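Cyclohexadienyl dehydratase (Synthetic construct, PDB 5JOS) probably catalyses dehydration of prephenate to phenylpyruvate and of arogenate to phenylalanine, using a fold shared with periplasmic solute-binding proteins. Local coordinates at residues 23-28 against 83-88; 28-33 against 67-72; 46-51 against 238-243; 142-147 against 178-183. All coordinates share one frame; numbering follows the deposited sequence. Where two conformers were deposited one is given.

Interactions 1 and 2 lie side by side in one three-stranded parallel sheet, their centres about 11 Å apart, and share strand 24-29: the first pairs it with strand 85-86, the second with strand 63-68. Interaction 3, its centre about 17 Å from both, joins helix 48-60 of the same lobe to helix 236-245 near the C-terminus. Interaction 4 belongs to the other lobe, where helix 143-151 covers a five-stranded mixed sheet; its centre is about 34 Å from that of interaction 1. In sequence it falls within the long span bridged by interaction 3, consistent with the two-lobed plan of solute-binding proteins, in which the chain leaves one lobe, builds the other and returns.

Interaction 1. Residues 23-28 against 83-88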
loop_
_atom_site.group_PDB
_atom_site.type_symbol
_atom_site.label_atom_id
_atom_site.label_comp_id
_atom_site.label_asym_id
_atom_site.label_seq_id
_atom_site.Cartn_x
_atom_site.Cartn_y
_atom_site.Cartn_z
ATOM N N GLY A 23 21.271 -8.694 -17.380
ATOM C CA GLY A 23 20.030 -9.024 -18.058
ATOM C C GLY A 23 18.899 -9.523 -17.170
ATOM O O GLY A 23 17.900 -10.064 -17.649
ATOM N N THR A 24 19.005 -9.360 -15.865
ATOM C CA THR A 24 17.917 -9.754 -14.980
ATOM C C THR A 24 17.797 -8.717 -13.876
ATOM O O THR A 24 18.813 -8.204 -13.421
ATOM C CB THR A 24 18.204 -11.133 -14.362
ATOM O OG1 THR A 24 18.305 -12.116 -15.390
ATOM C CG2 THR A 24 17.122 -11.540 -13.424
ATOM N N LEU A 25 16.558 -8.422 -13.468
ATOM C CA LEU A 25 16.259 -7.646 -12.264
ATOM C C LEU A 25 15.916 -8.622 -11.189
ATOM O O LEU A 25 14.986 -9.375 -11.338
ATOM C CB LEU A 25 15.126 -6.708 -12.460
ATOM C CG LEU A 25 14.705 -5.924 -11.200
ATOM C CD1 LEU A 25 15.785 -4.938 -10.762
ATOM C CD2 LEU A 25 13.430 -5.183 -11.484
ATOM N N ARG A 26 16.698 -8.626 -10.109
ATOM C CA ARG A 26 16.426 -9.469 -8.985
ATOM C C ARG A 26 15.544 -8.702 -7.989
ATOM O O ARG A 26 15.948 -7.705 -7.444
ATOM C CB ARG A 26 17.730 -9.893 -8.316
ATOM C CG ARG A 26 18.744 -10.547 -9.291
ATOM C CD ARG A 26 20.144 -10.811 -8.667
ATOM N NE ARG A 26 20.617 -9.536 -8.135
ATOM C CZ ARG A 26 21.404 -9.331 -7.062
ATOM N NH1 ARG A 26 21.940 -10.331 -6.336
ATOM N NH2 ARG A 26 21.677 -8.086 -6.713
ATOM N N VAL A 27 14.340 -9.216 -7.793
ATOM C CA VAL A 27 13.353 -8.627 -6.946
ATOM C C VAL A 27 13.109 -9.493 -5.707
ATOM O O VAL A 27 12.663 -10.617 -5.768
ATOM C CB VAL A 27 12.045 -8.512 -7.703
ATOM C CG1 VAL A 27 10.995 -8.012 -6.786
ATOM C CG2 VAL A 27 12.177 -7.556 -8.879
ATOM N N GLY A 28 13.461 -8.959 -4.567
ATOM C CA GLY A 28 13.205 -9.632 -3.353
ATOM C C GLY A 28 11.731 -9.522 -2.968
ATOM O O GLY A 28 11.154 -8.449 -2.980
ATOM N N PHE A 83 19.372 -9.322 -3.760
ATOM C CA PHE A 83 18.449 -8.877 -4.793
ATOM C C PHE A 83 18.640 -7.398 -4.970
ATOM O O PHE A 83 19.294 -6.787 -4.153
ATOM C CB PHE A 83 16.984 -9.235 -4.485
ATOM C CG PHE A 83 16.585 -9.026 -3.029
ATOM C CD1 PHE A 83 16.371 -7.766 -2.549
ATOM C CD2 PHE A 83 16.493 -10.099 -2.175
ATOM C CE1 PHE A 83 15.984 -7.572 -1.220
ATOM C CE2 PHE A 83 16.092 -9.938 -0.865
ATOM C CZ PHE A 83 15.857 -8.670 -0.385
ATOM N N ASP A 84 18.087 -6.819 -6.020
ATOM C CA ASP A 84 18.368 -5.418 -6.346
ATOM C C ASP A 84 17.353 -4.487 -5.721
ATOM O O ASP A 84 17.610 -3.301 -5.504
ATOM C CB ASP A 84 18.280 -5.255 -7.859
ATOM C CG ASP A 84 19.317 -6.121 -8.608
ATOM O OD1 ASP A 84 20.491 -5.973 -8.290
ATOM O OD2 ASP A 84 18.950 -6.986 -9.419
ATOM N N ILE A 85 16.156 -5.018 -5.441
ATOM C CA ILE A 85 15.091 -4.196 -4.961
ATOM C C ILE A 85 14.086 -5.143 -4.303
ATOM O O ILE A 85 13.837 -6.311 -4.773
ATOM C CB ILE A 85 14.470 -3.431 -6.097
ATOM C CG1 ILE A 85 13.343 -2.503 -5.641
ATOM C CG2 ILE A 85 13.875 -4.381 -7.132
ATOM C CD1 ILE A 85 12.950 -1.468 -6.734
ATOM N N ALA A 86 13.500 -4.650 -3.212
ATOM C CA ALA A 86 12.420 -5.362 -2.541
ATOM C C ALA A 86 11.062 -4.798 -2.924
ATOM O O ALA A 86 10.832 -3.613 -2.714
ATOM C CB ALA A 86 12.632 -5.325 -1.076
ATOM N N MET A 87 10.163 -5.644 -3.461
ATOM C CA MET A 87 8.889 -5.185 -3.957
ATOM C C MET A 87 7.884 -6.168 -3.429
ATOM O O MET A 87 7.875 -7.375 -3.824
ATOM C CB MET A 87 8.871 -5.221 -5.483
ATOM C CG MET A 87 9.903 -4.273 -6.084
ATOM S SD MET A 87 10.021 -4.247 -7.812
ATOM C CE MET A 87 8.729 -3.125 -8.267
ATOM N N GLY A 88 7.020 -5.667 -2.531
ATOM C CA GLY A 88 6.169 -6.571 -1.760
ATOM C C GLY A 88 5.401 -5.972 -0.584
ATOM O O GLY A 88 5.425 -6.552 0.515
#
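Arg26 and Asp84 grip each other through backbone and side chain together. NH2 of Arg26 donates to OD1 of Asp84 over 2.9 Å, an almost straight bond (176°) that leaves in the guanidinium plane yet reaches the carboxylate from above its own plane. NE adds a weak bond to OD2, and the backbone N of Arg26 meets that same OD2 on its anti side at 2.9 Å. The bend at chi3 (-55°) folds the guanidinium back over Phe83, whose CA sits beneath its centre. In return, Asp84 N donates to Arg26 O at 2.7 Å.

Further along, Gly28 N bonds to Ile85 O (2.7 Å) and Met87 N to Gly28 O (3.0 Å), the parallel pairing that places strand 24-29 in the middle of a 2-1-3 sheet, the order expected of a solute-binding lobe. Gly28 suits its place because CA lies against the face of the Phe83 ring, 3.5 Å from the centroid; a CB there would collide with the ring. On the other side of the sheet Val27 and Ile85 lie side by side, their CG2 methyls 4.0 Å apart, and Val27 CG1 presses on Met87 CB, beneath helix 48-60.

Behind the ion pair stands a second shell of charge: Arg22 and Arg15 each hold one oxygen of Asp84, while Asp81 takes a share of Arg26 NH2.

Interaction 2. Residues 28-33 against 67-72; sequences GTTGDY and VPTTWP
The indole of Trp71 is met on one face by the CG2 methyl of Thr30 and at its edge by the carboxylate of Asp32. The methyl stands 3.8 Å from the centroid of the five-membered ring, 20° off its normal, a CH-pi contact. At the edge NE1 donates to the syn lone pair of Asp32 OD1 over 2.9 Å; carboxylate and indole planes are only 9° apart, so the acid continues the plane of the ring. CD2 of Tyr33 touches CZ2 of Trp71 from an oblique direction, the two side chains crossing at about a right angle.

Thr30 is well chosen, since its two branches divide the work: with OG1 between the backbone N and the carbonyl carbon (chi1 63°) and CG2 beside the backbone N, the methyl goes to the indole while the hydroxyl donates to Asp32 OD1 (2.7 Å) from above the carboxylate plane. OD1 thus accepts two bonds from different directions, and a water links OD2 to the backbone N of Trp71, which limits how the acid can turn.

All this grows out of the C-terminal ends of parallel strands 24-29 and 63-68, where the loops of solute-binding proteins commonly border the ligand cleft. The strands are tied by Thr29 N to Val67 O (3.1 Å) and by Thr69 N to Thr29 O (3.0 Å). Beyond them, Thr69 OG1 bonds to Asp77, Thr29 OG1 to Met87 O and Ser37, and Tyr33 OH to Lys209; Asp32 and Tyr33 form a classic beta bulge opposite Ser37.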
loop_
_atom_site.group_PDB
_atom_site.type_symbol
_atom_site.label_atom_id
_atom_site.label_comp_id
_atom_site.label_asym_id
_atom_site.label_seq_id
_atom_site.Cartn_x
_atom_site.Cartn_y
_atom_site.Cartn_z
ATOM N N GLY A 28 13.461 -8.959 -4.567
ATOM C CA GLY A 28 13.205 -9.632 -3.353
ATOM C C GLY A 28 11.731 -9.522 -2.968
ATOM O O GLY A 28 11.154 -8.449 -2.980
ATOM N N THR A 29 11.126 -10.635 -2.592
ATOM C CA THR A 29 9.706 -10.596 -2.209
ATOM C C THR A 29 9.381 -11.731 -1.247
ATOM O O THR A 29 10.022 -12.810 -1.290
ATOM C CB THR A 29 8.836 -10.559 -3.492
ATOM O OG1 THR A 29 7.548 -9.991 -3.204
ATOM C CG2 THR A 29 8.687 -11.974 -4.045
ATOM N N THR A 30 8.373 -11.538 -0.376
ATOM C CA THR A 30 8.077 -12.562 0.665
ATOM C C THR A 30 7.086 -13.603 0.244
ATOM O O THR A 30 7.164 -14.714 0.738
ATOM C CB THR A 30 7.643 -11.942 2.000
ATOM O OG1 THR A 30 6.412 -11.198 1.856
ATOM C CG2 THR A 30 8.728 -10.988 2.451
ATOM N N GLY A 31 6.151 -13.311 -0.668
ATOM C CA GLY A 31 5.183 -14.361 -1.066
ATOM C C GLY A 31 4.202 -14.774 0.034
ATOM O O GLY A 31 3.536 -15.780 -0.078
ATOM N N ASP A 32 4.103 -13.971 1.088
ATOM C CA ASP A 32 3.208 -14.271 2.212
ATOM C C ASP A 32 2.307 -13.113 2.599
ATOM O O ASP A 32 1.799 -13.056 3.719
ATOM C CB ASP A 32 4.041 -14.731 3.410
ATOM C CG ASP A 32 4.940 -13.631 3.969
ATOM O OD1 ASP A 32 4.825 -12.476 3.559
ATOM O OD2 ASP A 32 5.751 -13.929 4.862
ATOM N N TYR A 33 2.072 -12.236 1.630
ATOM C CA TYR A 33 1.383 -11.004 1.878
ATOM C C TYR A 33 0.397 -10.585 0.786
ATOM O O TYR A 33 0.715 -9.736 -0.061
ATOM C CB TYR A 33 2.435 -9.903 2.095
ATOM C CG TYR A 33 1.888 -8.539 2.487
ATOM C CD1 TYR A 33 0.619 -8.352 3.049
ATOM C CD2 TYR A 33 2.690 -7.409 2.340
ATOM C CE1 TYR A 33 0.197 -7.079 3.460
ATOM C CE2 TYR A 33 2.262 -6.173 2.705
ATOM C CZ TYR A 33 1.040 -5.991 3.270
ATOM O OH TYR A 33 0.729 -4.682 3.613
ATOM N N VAL A 67 13.407 -13.251 -5.912
ATOM C CA VAL A 67 14.285 -13.896 -4.927
ATOM C C VAL A 67 13.502 -13.978 -3.622
ATOM O O VAL A 67 13.165 -12.938 -3.090
ATOM C CB VAL A 67 15.554 -13.102 -4.812
ATOM C CG1 VAL A 67 16.500 -13.673 -3.708
ATOM C CG2 VAL A 67 16.279 -13.116 -6.147
ATOM N N PRO A 68 13.156 -15.213 -3.143
ATOM C CA PRO A 68 12.445 -15.410 -1.893
ATOM C C PRO A 68 13.212 -14.698 -0.753
ATOM O O PRO A 68 14.424 -14.776 -0.697
ATOM C CB PRO A 68 12.469 -16.915 -1.667
ATOM C CG PRO A 68 12.851 -17.551 -2.989
ATOM C CD PRO A 68 13.454 -16.479 -3.847
ATOM N N THR A 69 12.513 -13.921 0.063
ATOM C CA THR A 69 13.062 -13.429 1.303
ATOM C C THR A 69 11.910 -13.545 2.333
ATOM O O THR A 69 10.773 -13.942 1.976
ATOM C CB THR A 69 13.631 -11.994 1.124
ATOM O OG1 THR A 69 14.374 -11.559 2.275
ATOM C CG2 THR A 69 12.569 -11.047 0.924
ATOM N N THR A 70 12.201 -13.206 3.580
ATOM C CA THR A 70 11.220 -13.304 4.660
ATOM C C THR A 70 11.307 -12.018 5.475
ATOM O O THR A 70 12.325 -11.285 5.425
ATOM C CB THR A 70 11.552 -14.452 5.633
ATOM O OG1 THR A 70 12.708 -14.078 6.365
ATOM C CG2 THR A 70 11.850 -15.823 4.908
ATOM N N TRP A 71 10.291 -11.751 6.288
ATOM C CA TRP A 71 10.311 -10.494 7.016
ATOM C C TRP A 71 11.506 -10.377 7.966
ATOM O O TRP A 71 12.064 -9.306 8.040
ATOM C CB TRP A 71 8.948 -10.190 7.698
ATOM C CG TRP A 71 7.865 -10.059 6.644
ATOM C CD1 TRP A 71 7.015 -11.055 6.212
ATOM C CD2 TRP A 71 7.635 -8.955 5.809
ATOM N NE1 TRP A 71 6.255 -10.591 5.195
ATOM C CE2 TRP A 71 6.618 -9.316 4.909
ATOM C CE3 TRP A 71 8.174 -7.668 5.733
ATOM C CZ2 TRP A 71 6.155 -8.473 3.956
ATOM C CZ3 TRP A 71 7.743 -6.865 4.765
ATOM C CH2 TRP A 71 6.714 -7.252 3.888
ATOM N N PRO A 72 11.912 -11.466 8.625
ATOM C CA PRO A 72 13.044 -11.501 9.507
ATOM C C PRO A 72 14.373 -11.335 8.796
ATOM O O PRO A 72 15.287 -10.928 9.398
ATOM C CB PRO A 72 13.003 -12.941 10.090
ATOM C CG PRO A 72 11.541 -13.246 10.087
ATOM C CD PRO A 72 11.137 -12.728 8.750
HETATM O O HOH W 1 8.212 -13.778 5.694
#

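Interaction 3. Residues 46-51 against 238-243; sequences TGFDID and EKLYEK
Phe48, directly after the N-cap Gly47, is the first residue of its segment to meet helix 236-245. Its CG is anti to the backbone N (chi1 -175°), a torsion that carries the ring across to the other helix, where CE2 lies 3.8 Å from CB of Leu240. CD1 of the leucine sits over one face of the phenylalanine, and at the ring edge, near its plane, comes CD1 of Tyr241, 3.8 Å from CE2. A flat apolar ring suits a place where a leucine covers one face and a second aromatic meets the edge. Met107 of strand 107-109 touches both rings, and Tyr241 OH bonds to the backbone O of Tyr106.

Asp49 makes no contact with segment 238-243; its OD1 bonds to Tyr211 OH and its OD2 to Gly89 N. The contacts of Phe48 and Asp51 join the start of helix 48-60, in the first lobe, to a helix near the very end of the chain, which in this family returns to pack there.

One turn after Phe48, Asp51 faces Lys243. The lysine stretches out fully and its NZ reaches the syn lone pair of Asp51 OD2 at 3.1 Å, making a salt bridge; the same oxygen accepts from the indole NE1 of Trp244. An alanine here removes the carboxylate, which would probably leave Lys243 without its partner in this salt bridge and Trp244 NE1 without this acceptor, and let the lysine chain swing. Beside the carboxylate, Leu240 CD2 packs 4.0 Å from Asp51 CB, the two side chains sliding past each other in opposite directions.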
loop_
_atom_site.group_PDB
_atom_site.type_symbol
_atom_site.label_atom_id
_atom_site.label_comp_id
_atom_site.label_asym_id
_atom_site.label_seq_id
_atom_site.Cartn_x
_atom_site.Cartn_y
_atom_site.Cartn_z
ATOM N N THR A 46 2.158 -14.203 -7.337
ATOM C CA THR A 46 1.052 -13.407 -7.809
ATOM C C THR A 46 0.850 -12.223 -6.858
ATOM O O THR A 46 1.241 -12.284 -5.676
ATOM C CB THR A 46 -0.195 -14.275 -8.016
ATOM O OG1 THR A 46 -1.232 -13.484 -8.562
ATOM C CG2 THR A 46 -0.771 -14.888 -6.730
ATOM N N GLY A 47 0.287 -11.146 -7.405
ATOM C CA GLY A 47 -0.085 -10.003 -6.614
ATOM C C GLY A 47 0.211 -8.672 -7.270
ATOM O O GLY A 47 0.889 -8.587 -8.301
ATOM N N PHE A 48 -0.249 -7.630 -6.594
ATOM C CA PHE A 48 -0.022 -6.251 -6.993
ATOM C C PHE A 48 1.438 -5.919 -7.338
ATOM O O PHE A 48 1.720 -5.383 -8.412
ATOM C CB PHE A 48 -0.538 -5.376 -5.829
ATOM C CG PHE A 48 -0.527 -3.871 -6.052
ATOM C CD1 PHE A 48 0.648 -3.147 -5.981
ATOM C CD2 PHE A 48 -1.695 -3.176 -6.120
ATOM C CE1 PHE A 48 0.645 -1.766 -6.091
ATOM C CE2 PHE A 48 -1.715 -1.783 -6.257
ATOM C CZ PHE A 48 -0.541 -1.085 -6.251
ATOM N N ASP A 49 2.374 -6.198 -6.419
ATOM C CA ASP A 49 3.742 -5.842 -6.686
ATOM C C ASP A 49 4.518 -6.858 -7.550
ATOM O O ASP A 49 5.649 -6.539 -8.000
ATOM C CB ASP A 49 4.490 -5.554 -5.417
ATOM C CG ASP A 49 4.118 -4.217 -4.830
ATOM O OD1 ASP A 49 3.874 -3.238 -5.589
ATOM O OD2 ASP A 49 4.111 -4.108 -3.575
ATOM N N ILE A 50 3.895 -8.010 -7.817
ATOM C CA ILE A 50 4.433 -8.982 -8.740
ATOM C C ILE A 50 4.150 -8.450 -10.091
ATOM O O ILE A 50 5.063 -8.470 -10.936
ATOM C CB ILE A 50 3.843 -10.352 -8.544
ATOM C CG1 ILE A 50 4.024 -10.823 -7.123
ATOM C CG2 ILE A 50 4.364 -11.382 -9.566
ATOM C CD1 ILE A 50 5.434 -10.951 -6.615
ATOM N N ASP A 51 2.923 -7.932 -10.294
ATOM C CA ASP A 51 2.622 -7.258 -11.511
ATOM C C ASP A 51 3.582 -6.048 -11.711
ATOM O O ASP A 51 4.041 -5.761 -12.830
ATOM C CB ASP A 51 1.195 -6.738 -11.516
ATOM C CG ASP A 51 0.174 -7.793 -11.705
ATOM O OD1 ASP A 51 0.527 -8.982 -11.846
ATOM O OD2 ASP A 51 -1.028 -7.410 -11.822
ATOM N N GLU A 238 -3.799 3.151 -11.181
ATOM C CA GLU A 238 -5.243 3.131 -11.013
ATOM C C GLU A 238 -5.793 1.731 -11.324
ATOM O O GLU A 238 -6.621 1.226 -10.601
ATOM C CB GLU A 238 -5.931 4.113 -11.957
ATOM C CG GLU A 238 -5.896 5.520 -11.478
ATOM C CD GLU A 238 -6.332 6.501 -12.554
ATOM O OE1 GLU A 238 -5.734 7.604 -12.591
ATOM O OE2 GLU A 238 -7.235 6.171 -13.377
ATOM N N LYS A 239 -5.324 1.129 -12.418
ATOM C CA LYS A 239 -5.825 -0.185 -12.863
ATOM C C LYS A 239 -5.416 -1.255 -11.864
ATOM O O LYS A 239 -6.158 -2.148 -11.550
ATOM C CB LYS A 239 -5.255 -0.553 -14.232
ATOM C CG LYS A 239 -6.200 -0.231 -15.343
ATOM C CD LYS A 239 -6.070 1.202 -15.817
ATOM C CE LYS A 239 -6.072 1.230 -17.340
ATOM N NZ LYS A 239 -5.701 2.573 -17.876
ATOM N N LEU A 240 -4.232 -1.126 -11.335
ATOM C CA LEU A 240 -3.785 -2.020 -10.300
ATOM C C LEU A 240 -4.589 -1.913 -9.020
ATOM O O LEU A 240 -4.884 -2.928 -8.366
ATOM C CB LEU A 240 -2.320 -1.736 -9.973
ATOM C CG LEU A 240 -1.307 -2.119 -11.056
ATOM C CD1 LEU A 240 0.095 -1.677 -10.577
ATOM C CD2 LEU A 240 -1.345 -3.618 -11.210
ATOM N N TYR A 241 -4.901 -0.685 -8.609
ATOM C CA TYR A 241 -5.783 -0.490 -7.437
ATOM C C TYR A 241 -7.113 -1.165 -7.677
ATOM O O TYR A 241 -7.688 -1.875 -6.836
ATOM C CB TYR A 241 -6.054 0.998 -7.210
ATOM C CG TYR A 241 -5.025 1.718 -6.345
ATOM C CD1 TYR A 241 -3.683 1.508 -6.528
ATOM C CD2 TYR A 241 -5.419 2.656 -5.363
ATOM C CE1 TYR A 241 -2.733 2.168 -5.778
ATOM C CE2 TYR A 241 -4.452 3.328 -4.587
ATOM C CZ TYR A 241 -3.128 3.090 -4.838
ATOM O OH TYR A 241 -2.129 3.710 -4.104
ATOM N N GLU A 242 -7.615 -0.977 -8.867
ATOM C CA GLU A 242 -8.866 -1.569 -9.167
ATOM C C GLU A 242 -8.808 -3.114 -9.124
ATOM O O GLU A 242 -9.615 -3.777 -8.446
ATOM C CB GLU A 242 -9.250 -1.042 -10.515
ATOM C CG GLU A 242 -10.496 -1.574 -11.063
ATOM C CD GLU A 242 -10.752 -0.832 -12.343
ATOM O OE1 GLU A 242 -10.649 -1.450 -13.408
ATOM O OE2 GLU A 242 -10.922 0.404 -12.273
ATOM N N LYS A 243 -7.866 -3.660 -9.872
ATOM C CA LYS A 243 -7.685 -5.095 -9.987
ATOM C C LYS A 243 -7.419 -5.758 -8.608
ATOM O O LYS A 243 -8.059 -6.738 -8.250
ATOM C CB LYS A 243 -6.523 -5.380 -10.931
ATOM C CG LYS A 243 -6.172 -6.846 -11.068
ATOM C CD LYS A 243 -4.995 -7.103 -12.012
ATOM C CE LYS A 243 -4.749 -8.609 -12.046
ATOM N NZ LYS A 243 -3.464 -9.016 -12.731
#

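Interaction 4. Residues 142-147 against 178-183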
loop_
_atom_site.group_PDB
_atom_site.type_symbol
_atom_site.label_atom_id
_atom_site.label_comp_id
_atom_site.label_asym_id
_atom_site.label_seq_id
_atom_site.Cartn_x
_atom_site.Cartn_y
_atom_site.Cartn_z
ATOM N N GLY A 142 -8.536 2.218 21.150
ATOM C CA GLY A 142 -7.266 2.306 20.346
ATOM C C GLY A 142 -7.308 3.489 19.376
ATOM O O GLY A 142 -8.001 4.502 19.584
ATOM N N THR A 143 -6.599 3.329 18.266
ATOM C CA THR A 143 -6.434 4.384 17.298
ATOM C C THR A 143 -7.717 4.751 16.532
ATOM O O THR A 143 -7.851 5.908 16.097
ATOM C CB THR A 143 -5.230 4.022 16.348
ATOM O OG1 THR A 143 -5.383 2.697 15.832
ATOM C CG2 THR A 143 -4.019 3.985 17.122
ATOM N N ASN A 144 -8.658 3.811 16.318
ATOM C CA ASN A 144 -9.875 4.169 15.650
ATOM C C ASN A 144 -10.660 5.140 16.493
ATOM O O ASN A 144 -11.101 6.172 15.991
ATOM C CB ASN A 144 -10.711 2.938 15.312
ATOM C CG ASN A 144 -9.998 2.016 14.380
ATOM O OD1 ASN A 144 -9.277 2.476 13.453
ATOM N ND2 ASN A 144 -10.184 0.705 14.583
ATOM N N GLU A 145 -10.823 4.823 17.791
ATOM C CA GLU A 145 -11.554 5.690 18.626
ATOM C C GLU A 145 -10.849 7.076 18.746
ATOM O O GLU A 145 -11.455 8.164 18.588
ATOM C CB GLU A 145 -11.754 5.039 20.011
ATOM C CG GLU A 145 -12.404 6.094 20.951
ATOM C CD GLU A 145 -12.870 5.564 22.303
ATOM O OE1 GLU A 145 -12.382 4.487 22.767
ATOM O OE2 GLU A 145 -13.738 6.291 22.859
ATOM N N LYS A 146 -9.566 7.032 18.997
ATOM C CA LYS A 146 -8.787 8.267 19.099
ATOM C C LYS A 146 -8.815 9.115 17.792
ATOM O O LYS A 146 -8.922 10.325 17.817
ATOM C CB LYS A 146 -7.378 7.834 19.507
ATOM C CG LYS A 146 -6.301 8.882 19.535
ATOM C CD LYS A 146 -4.958 8.188 19.230
ATOM C CE LYS A 146 -3.810 8.666 20.093
ATOM N NZ LYS A 146 -3.773 10.142 20.210
ATOM N N PHE A 147 -8.794 8.506 16.629
ATOM C CA PHE A 147 -8.905 9.294 15.409
ATOM C C PHE A 147 -10.268 10.040 15.397
ATOM O O PHE A 147 -10.394 11.232 15.020
ATOM C CB PHE A 147 -8.844 8.381 14.160
ATOM C CG PHE A 147 -8.945 9.125 12.892
ATOM C CD1 PHE A 147 -10.195 9.425 12.347
ATOM C CD2 PHE A 147 -7.789 9.538 12.218
ATOM C CE1 PHE A 147 -10.294 10.158 11.159
ATOM C CE2 PHE A 147 -7.901 10.272 11.043
ATOM C CZ PHE A 147 -9.143 10.551 10.503
ATOM N N MET A 178 -17.651 3.662 9.438
ATOM C CA MET A 178 -16.798 2.945 10.370
ATOM C C MET A 178 -15.380 3.396 10.102
ATOM O O MET A 178 -14.996 3.444 8.952
ATOM C CB MET A 178 -16.923 1.426 10.158
ATOM C CG MET A 178 -15.938 0.664 11.028
ATOM S SD MET A 178 -16.122 -1.062 10.561
ATOM C CE MET A 178 -14.796 -1.743 11.550
ATOM N N ILE A 179 -14.650 3.803 11.153
ATOM C CA ILE A 179 -13.241 4.125 11.072
ATOM C C ILE A 179 -12.452 2.937 11.450
ATOM O O ILE A 179 -12.658 2.404 12.533
ATOM C CB ILE A 179 -12.812 5.257 12.035
ATOM C CG1 ILE A 179 -13.647 6.468 11.758
ATOM C CG2 ILE A 179 -11.356 5.577 11.920
ATOM C CD1 ILE A 179 -13.506 7.072 10.371
ATOM N N THR A 180 -11.553 2.515 10.532
ATOM C CA THR A 180 -10.742 1.345 10.769
ATOM C C THR A 180 -9.461 1.441 9.949
ATOM O O THR A 180 -9.382 2.267 9.051
ATOM C CB THR A 180 -11.568 0.098 10.427
ATOM O OG1 THR A 180 -10.868 -1.073 10.795
ATOM C CG2 THR A 180 -11.861 0.043 9.011
ATOM N N ASP A 181 -8.476 0.579 10.223
ATOM C CA ASP A 181 -7.303 0.477 9.340
ATOM C C ASP A 181 -7.656 0.215 7.900
ATOM O O ASP A 181 -8.596 -0.516 7.612
ATOM C CB ASP A 181 -6.334 -0.616 9.770
ATOM C CG ASP A 181 -5.651 -0.304 11.082
ATOM O OD1 ASP A 181 -5.457 0.845 11.450
ATOM O OD2 ASP A 181 -5.302 -1.232 11.762
ATOM N N THR A 182 -6.819 0.741 7.005
ATOM C CA THR A 182 -7.030 0.644 5.594
ATOM C C THR A 182 -7.268 -0.825 5.160
ATOM O O THR A 182 -8.234 -1.124 4.408
ATOM C CB THR A 182 -5.905 1.251 4.822
ATOM O OG1 THR A 182 -5.830 2.623 5.197
ATOM C CG2 THR A 182 -6.144 1.116 3.327
ATOM N N VAL A 183 -6.417 -1.721 5.636
ATOM C CA VAL A 183 -6.504 -3.081 5.208
ATOM C C VAL A 183 -7.845 -3.687 5.514
ATOM O O VAL A 183 -8.425 -4.349 4.690
ATOM C CB VAL A 183 -5.356 -3.946 5.741
ATOM C CG1 VAL A 183 -5.457 -4.207 7.225
ATOM C CG2 VAL A 183 -5.364 -5.236 4.936
HETATM O O HOH W 2 -8.603 -1.200 12.818
#
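Asn144 leaves helix 143-151 toward strand 177-181 and lays its side chain along the backbone there. CB lies 3.4 Å from Ile179 O, and CG, anti to its own carbonyl carbon (chi1 -62°), is brought to 3.3 Å from that Ile179 O. At the tip, OD1 comes 3.3 Å from Thr180 CA and accepts from Lys111 NZ, while ND2 donates to Asn139 OD1 and to a water at 3.0 Å. That water also accepts from the backbone N of Asp181, 3.1 Å away. An amide fits because one end must accept and the other donate.

One helical turn on, Phe147 CD1 meets Ile179 CG2 at 4.0 Å, the side chains crossing at about a right angle, and Val136 and Val138 of the neighbouring strand also touch Ile179. This is a helix laid on a sheet in the second lobe of a solute-binding fold: the local axes approach to 7.7 Å with their directions 131° apart.

A leucine here has no amide, so Lys111 would probably be held less firmly, and Asn139 OD1 and the water would probably be left without this donor.

Lys111 also binds Asp181 OD1 and Thr143 OG1, and Thr143 holds a citrate, probably from the crystallisation liquor. The lysine, itself paired with Asp181, and the start of helix 143-151 may make this edge receptive to an anion such as the citrate, while the apolar half of the contact seats the helix.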